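Local coordinates for glutathione S-transferase (Vibrio parahaemolyticus, PDB 7MIQ), which probably catalyses the conjugation of glutathione to electrophilic substrates, as a Gtt2-class glutathione S-transferase, at residues S134-D146 against F170-V182. Sequence-based numbering, arbitrary orientation.
Sequences SKSRVLEFLPTLD and FIGFAVNGLSIEV
The ring of F170 enters helix 134-146 as a knob into the hole made by V138, F141, L142 and L145. V138 CG1, anti to its own N, reaches the ring edge near its plane, 3.8 Å from F170 CE1, and L145 CD2 comes near the plane at the other side of the ring, by CE2. F141 offers the edge of its own ring, CD2 lying 3.8 Å from F170 CE2; the two rings meet obliquely, planes at 47°. L142 divides its methyls: CD2 touches F170 CZ and I171 CD1, the latter at 3.8 Å, while CD1 turns to V182 CG2 and I180 CG2. The residues after the helix add I180, whose CG2 packs 3.7 Å from L139 CD2 and whose CD1 meets V138 CG1.

Toward the N-terminal side of 134-146, the extended K135 chain runs past I180 in the opposite sense, and its ammonium donates to the carbonyl of L178, NZ to O 3.1 Å, in the carbonyl plane at a C=O...N angle of 159°. One water links NZ to S179 O. A wider pi-type turn spans 173-177, F173 O accepting from both G177 N and L178 N; S179 then has positive phi, and I180 N bonds back to A174 O.

Farther out, V100 and Q104 of helix 88-114 touch F141, and W192 and F193 touch I171. The axes of 134-146 and 170-177 come within 11.6 Å at a crossing angle of -121°; the contact joins helices 127-151 and 162-177 in the all-helical C-terminal domain of the glutathione S-transferase fold.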
loop_
_atom_site.group_PDB
_atom_site.type_symbol
_atom_site.label_atom_id
_atom_site.label_comp_id
_atom_site.label_asym_id
_atom_site.label_seq_id
_atom_site.Cartn_x
_atom_site.Cartn_y
_atom_site.Cartn_z
ATOM N N SER A 134 5.658 16.465 6.860
ATOM C CA SER A 134 5.152 15.125 7.126
ATOM C C SER A 134 4.424 15.064 8.463
ATOM O O SER A 134 3.394 14.391 8.587
ATOM C CB SER A 134 6.300 14.118 7.089
ATOM O OG SER A 134 6.925 14.109 5.815
ATOM N N LYS A 135 4.936 15.772 9.475
ATOM C CA LYS A 135 4.261 15.787 10.771
ATOM C C LYS A 135 2.898 16.460 10.674
ATOM O O LYS A 135 1.930 16.001 11.290
ATOM C CB LYS A 135 5.133 16.483 11.815
ATOM C CG LYS A 135 4.509 16.513 13.205
ATOM C CD LYS A 135 5.506 16.956 14.262
ATOM C CE LYS A 135 4.894 16.892 15.651
ATOM N NZ LYS A 135 5.900 17.180 16.711
ATOM N N SER A 136 2.800 17.542 9.895
ATOM C CA SER A 136 1.515 18.205 9.707
ATOM C C SER A 136 0.501 17.283 9.044
ATOM O O SER A 136 -0.699 17.374 9.325
ATOM C CB SER A 136 1.695 19.477 8.876
ATOM O OG SER A 136 2.620 20.356 9.492
ATOM N N ARG A 137 0.959 16.386 8.169
ATOM C CA ARG A 137 0.041 15.433 7.555
ATOM C C ARG A 137 -0.470 14.425 8.579
ATOM O O ARG A 137 -1.640 14.025 8.530
ATOM C CB ARG A 137 0.722 14.733 6.378
ATOM C CG ARG A 137 0.925 15.654 5.176
ATOM C CD ARG A 137 1.522 14.930 3.976
ATOM N NE ARG A 137 0.836 13.676 3.688
ATOM C CZ ARG A 137 1.430 12.491 3.646
ATOM N NH1 ARG A 137 2.736 12.365 3.823
ATOM N NH2 ARG A 137 0.696 11.406 3.412
ATOM N N VAL A 138 0.385 14.013 9.517
ATOM C CA VAL A 138 -0.067 13.156 10.613
ATOM C C VAL A 138 -1.164 13.854 11.409
ATOM O O VAL A 138 -2.216 13.272 11.697
ATOM C CB VAL A 138 1.116 12.763 11.516
ATOM C CG1 VAL A 138 0.613 12.029 12.754
ATOM C CG2 VAL A 138 2.110 11.905 10.754
ATOM N N LEU A 139 -0.936 15.122 11.764
ATOM C CA LEU A 139 -1.915 15.858 12.558
ATOM C C LEU A 139 -3.230 16.037 11.812
ATOM O O LEU A 139 -4.298 16.040 12.436
ATOM C CB LEU A 139 -1.345 17.220 12.964
ATOM C CG LEU A 139 -0.106 17.206 13.864
ATOM C CD1 LEU A 139 0.486 18.603 13.992
ATOM C CD2 LEU A 139 -0.453 16.651 15.233
ATOM N N GLU A 140 -3.180 16.184 10.487
ATOM C CA GLU A 140 -4.410 16.361 9.721
ATOM C C GLU A 140 -5.190 15.059 9.585
ATOM O O GLU A 140 -6.418 15.087 9.441
ATOM C CB GLU A 140 -4.090 16.936 8.342
ATOM C CG GLU A 140 -3.600 18.375 8.377
ATOM C CD GLU A 140 -3.100 18.855 7.029
ATOM O OE1 GLU A 140 -3.019 18.029 6.095
ATOM O OE2 GLU A 140 -2.784 20.057 6.904
ATOM N N PHE A 141 -4.509 13.913 9.627
ATOM C CA PHE A 141 -5.218 12.645 9.501
ATOM C C PHE A 141 -5.865 12.209 10.812
ATOM O O PHE A 141 -6.870 11.493 10.787
ATOM C CB PHE A 141 -4.270 11.556 8.990
ATOM C CG PHE A 141 -4.887 10.183 8.957
ATOM C CD1 PHE A 141 -6.006 9.931 8.178
ATOM C CD2 PHE A 141 -4.346 9.147 9.699
ATOM C CE1 PHE A 141 -6.580 8.671 8.145
ATOM C CE2 PHE A 141 -4.913 7.881 9.667
ATOM C CZ PHE A 141 -6.033 7.644 8.892
ATOM N N LEU A 142 -5.320 12.630 11.952
ATOM C CA LEU A 142 -5.842 12.168 13.237
ATOM C C LEU A 142 -7.327 12.455 13.450
ATOM O O LEU A 142 -8.021 11.567 13.975
ATOM C CB LEU A 142 -5.016 12.765 14.382
ATOM C CG LEU A 142 -3.577 12.280 14.534
ATOM C CD1 LEU A 142 -2.863 13.106 15.593
ATOM C CD2 LEU A 142 -3.537 10.798 14.883
ATOM N N PRO A 143 -7.872 13.633 13.110
ATOM C CA PRO A 143 -9.330 13.805 13.243
ATOM C C PRO A 143 -10.123 12.811 12.416
ATOM O O PRO A 143 -11.162 12.317 12.873
ATOM C CB PRO A 143 -9.560 15.247 12.766
ATOM C CG PRO A 143 -8.267 15.929 12.980
ATOM C CD PRO A 143 -7.209 14.898 12.736
ATOM N N THR A 144 -9.657 12.502 11.201
ATOM C CA THR A 144 -10.343 11.517 10.370
ATOM C C THR A 144 -10.372 10.153 11.045
ATOM O O THR A 144 -11.393 9.454 11.014
ATOM C CB THR A 144 -9.665 11.423 9.002
ATOM O OG1 THR A 144 -9.661 12.712 8.380
ATOM C CG2 THR A 144 -10.393 10.433 8.108
ATOM N N LEU A 145 -9.257 9.754 11.662
ATOM C CA LEU A 145 -9.221 8.477 12.366
ATOM C C LEU A 145 -10.108 8.502 13.606
ATOM O O LEU A 145 -10.798 7.521 13.902
ATOM C CB LEU A 145 -7.783 8.131 12.746
ATOM C CG LEU A 145 -7.572 6.772 13.412
ATOM C CD1 LEU A 145 -8.100 5.653 12.526
ATOM C CD2 LEU A 145 -6.088 6.565 13.727
ATOM N N ASP A 146 -10.091 9.609 14.350
ATOM C CA ASP A 146 -10.925 9.700 15.544
ATOM C C ASP A 146 -12.407 9.636 15.191
ATOM O O ASP A 146 -13.190 8.976 15.884
ATOM C CB ASP A 146 -10.611 10.985 16.305
ATOM C CG ASP A 146 -11.338 11.064 17.631
ATOM O OD1 ASP A 146 -10.865 10.445 18.610
ATOM O OD2 ASP A 146 -12.389 11.731 17.692
ATOM N N PHE A 170 1.133 3.022 14.009
ATOM C CA PHE A 170 1.067 4.428 13.611
ATOM C C PHE A 170 0.881 5.337 14.821
ATOM O O PHE A 170 1.607 6.326 14.986
ATOM C CB PHE A 170 -0.063 4.630 12.591
ATOM C CG PHE A 170 -0.560 6.054 12.491
ATOM C CD1 PHE A 170 0.302 7.095 12.179
ATOM C CD2 PHE A 170 -1.902 6.346 12.697
ATOM C CE1 PHE A 170 -0.163 8.403 12.089
ATOM C CE2 PHE A 170 -2.373 7.645 12.608
ATOM C CZ PHE A 170 -1.502 8.676 12.302
ATOM N N ILE A 171 -0.089 5.020 15.682
ATOM C CA ILE A 171 -0.317 5.857 16.858
ATOM C C ILE A 171 0.874 5.779 17.811
ATOM O O ILE A 171 1.228 6.777 18.451
ATOM C CB ILE A 171 -1.643 5.466 17.542
ATOM C CG1 ILE A 171 -2.839 5.839 16.655
ATOM C CG2 ILE A 171 -1.773 6.124 18.916
ATOM C CD1 ILE A 171 -2.864 7.303 16.213
ATOM N N GLY A 172 1.523 4.614 17.906
ATOM C CA GLY A 172 2.765 4.533 18.661
ATOM C C GLY A 172 3.824 5.488 18.142
ATOM O O GLY A 172 4.512 6.153 18.923
ATOM N N PHE A 173 3.967 5.569 16.816
ATOM C CA PHE A 173 4.851 6.561 16.212
ATOM C C PHE A 173 4.487 7.967 16.671
ATOM O O PHE A 173 5.346 8.730 17.128
ATOM C CB PHE A 173 4.773 6.477 14.685
ATOM C CG PHE A 173 5.946 5.797 14.039
ATOM C CD1 PHE A 173 7.190 6.401 14.020
ATOM C CD2 PHE A 173 5.791 4.570 13.412
ATOM C CE1 PHE A 173 8.266 5.782 13.414
ATOM C CE2 PHE A 173 6.866 3.945 12.804
ATOM C CZ PHE A 173 8.105 4.555 12.808
ATOM N N ALA A 174 3.205 8.324 16.552
ATOM C CA ALA A 174 2.779 9.694 16.823
ATOM C C ALA A 174 3.035 10.087 18.274
ATOM O O ALA A 174 3.536 11.184 18.548
ATOM C CB ALA A 174 1.296 9.851 16.482
ATOM N N VAL A 175 2.699 9.205 19.213
ATOM C CA VAL A 175 2.802 9.539 20.631
ATOM C C VAL A 175 4.237 9.392 21.128
ATOM O O VAL A 175 4.796 10.314 21.733
ATOM C CB VAL A 175 1.832 8.672 21.456
ATOM C CG1 VAL A 175 2.052 8.907 22.945
ATOM C CG2 VAL A 175 0.383 8.974 21.070
ATOM N N ASN A 176 4.850 8.230 20.896
ATOM C CA ASN A 176 6.148 7.925 21.488
ATOM C C ASN A 176 7.326 8.343 20.622
ATOM O O ASN A 176 8.453 8.407 21.124
ATOM C CB ASN A 176 6.250 6.427 21.791
ATOM C CG ASN A 176 5.360 6.009 22.940
ATOM O OD1 ASN A 176 4.645 6.834 23.510
ATOM N ND2 ASN A 176 5.393 4.726 23.286
ATOM N N GLY A 177 7.105 8.621 19.343
ATOM C CA GLY A 177 8.183 9.068 18.486
ATOM C C GLY A 177 8.119 10.549 18.168
ATOM O O GLY A 177 9.148 11.227 18.139
ATOM N N LEU A 178 6.915 11.066 17.935
ATOM C CA LEU A 178 6.732 12.441 17.490
ATOM C C LEU A 178 6.170 13.361 18.568
ATOM O O LEU A 178 5.912 14.535 18.281
ATOM C CB LEU A 178 5.819 12.473 16.261
ATOM C CG LEU A 178 6.332 11.672 15.062
ATOM C CD1 LEU A 178 5.310 11.682 13.937
ATOM C CD2 LEU A 178 7.668 12.214 14.582
ATOM N N SER A 179 5.956 12.857 19.784
ATOM C CA SER A 179 5.520 13.671 20.925
ATOM C C SER A 179 4.198 14.386 20.650
ATOM O O SER A 179 3.988 15.525 21.074
ATOM C CB SER A 179 6.602 14.675 21.329
ATOM O OG SER A 179 7.820 14.013 21.620
ATOM N N ILE A 180 3.295 13.719 19.941
ATOM C CA ILE A 180 1.953 14.239 19.715
ATOM C C ILE A 180 1.036 13.701 20.803
ATOM O O ILE A 180 0.969 12.487 21.027
ATOM C CB ILE A 180 1.437 13.851 18.320
ATOM C CG1 ILE A 180 2.404 14.340 17.239
ATOM C CG2 ILE A 180 0.042 14.410 18.103
ATOM C CD1 ILE A 180 2.060 13.858 15.849
ATOM N N GLU A 181 0.324 14.602 21.484
ATOM C CA GLU A 181 -0.591 14.207 22.557
ATOM C C GLU A 181 -1.919 13.748 21.951
ATOM O O GLU A 181 -2.960 14.399 22.058
ATOM C CB GLU A 181 -0.781 15.350 23.545
ATOM C CG GLU A 181 0.491 15.724 24.288
ATOM C CD GLU A 181 0.240 16.667 25.445
ATOM O OE1 GLU A 181 -0.921 17.087 25.636
ATOM O OE2 GLU A 181 1.207 16.984 26.168
ATOM N N VAL A 182 -1.863 12.576 21.313
ATOM C CA VAL A 182 -3.015 12.061 20.574
ATOM C C VAL A 182 -4.183 11.802 21.514
ATOM O O VAL A 182 -5.327 12.179 21.233
ATOM C CB VAL A 182 -2.632 10.786 19.802
ATOM C CG1 VAL A 182 -3.859 10.175 19.139
ATOM C CG2 VAL A 182 -1.555 11.086 18.771
HETATM O O HOH W 1 4.482 17.690 19.158
HETATM O O HOH W 2 8.047 15.896 16.727
#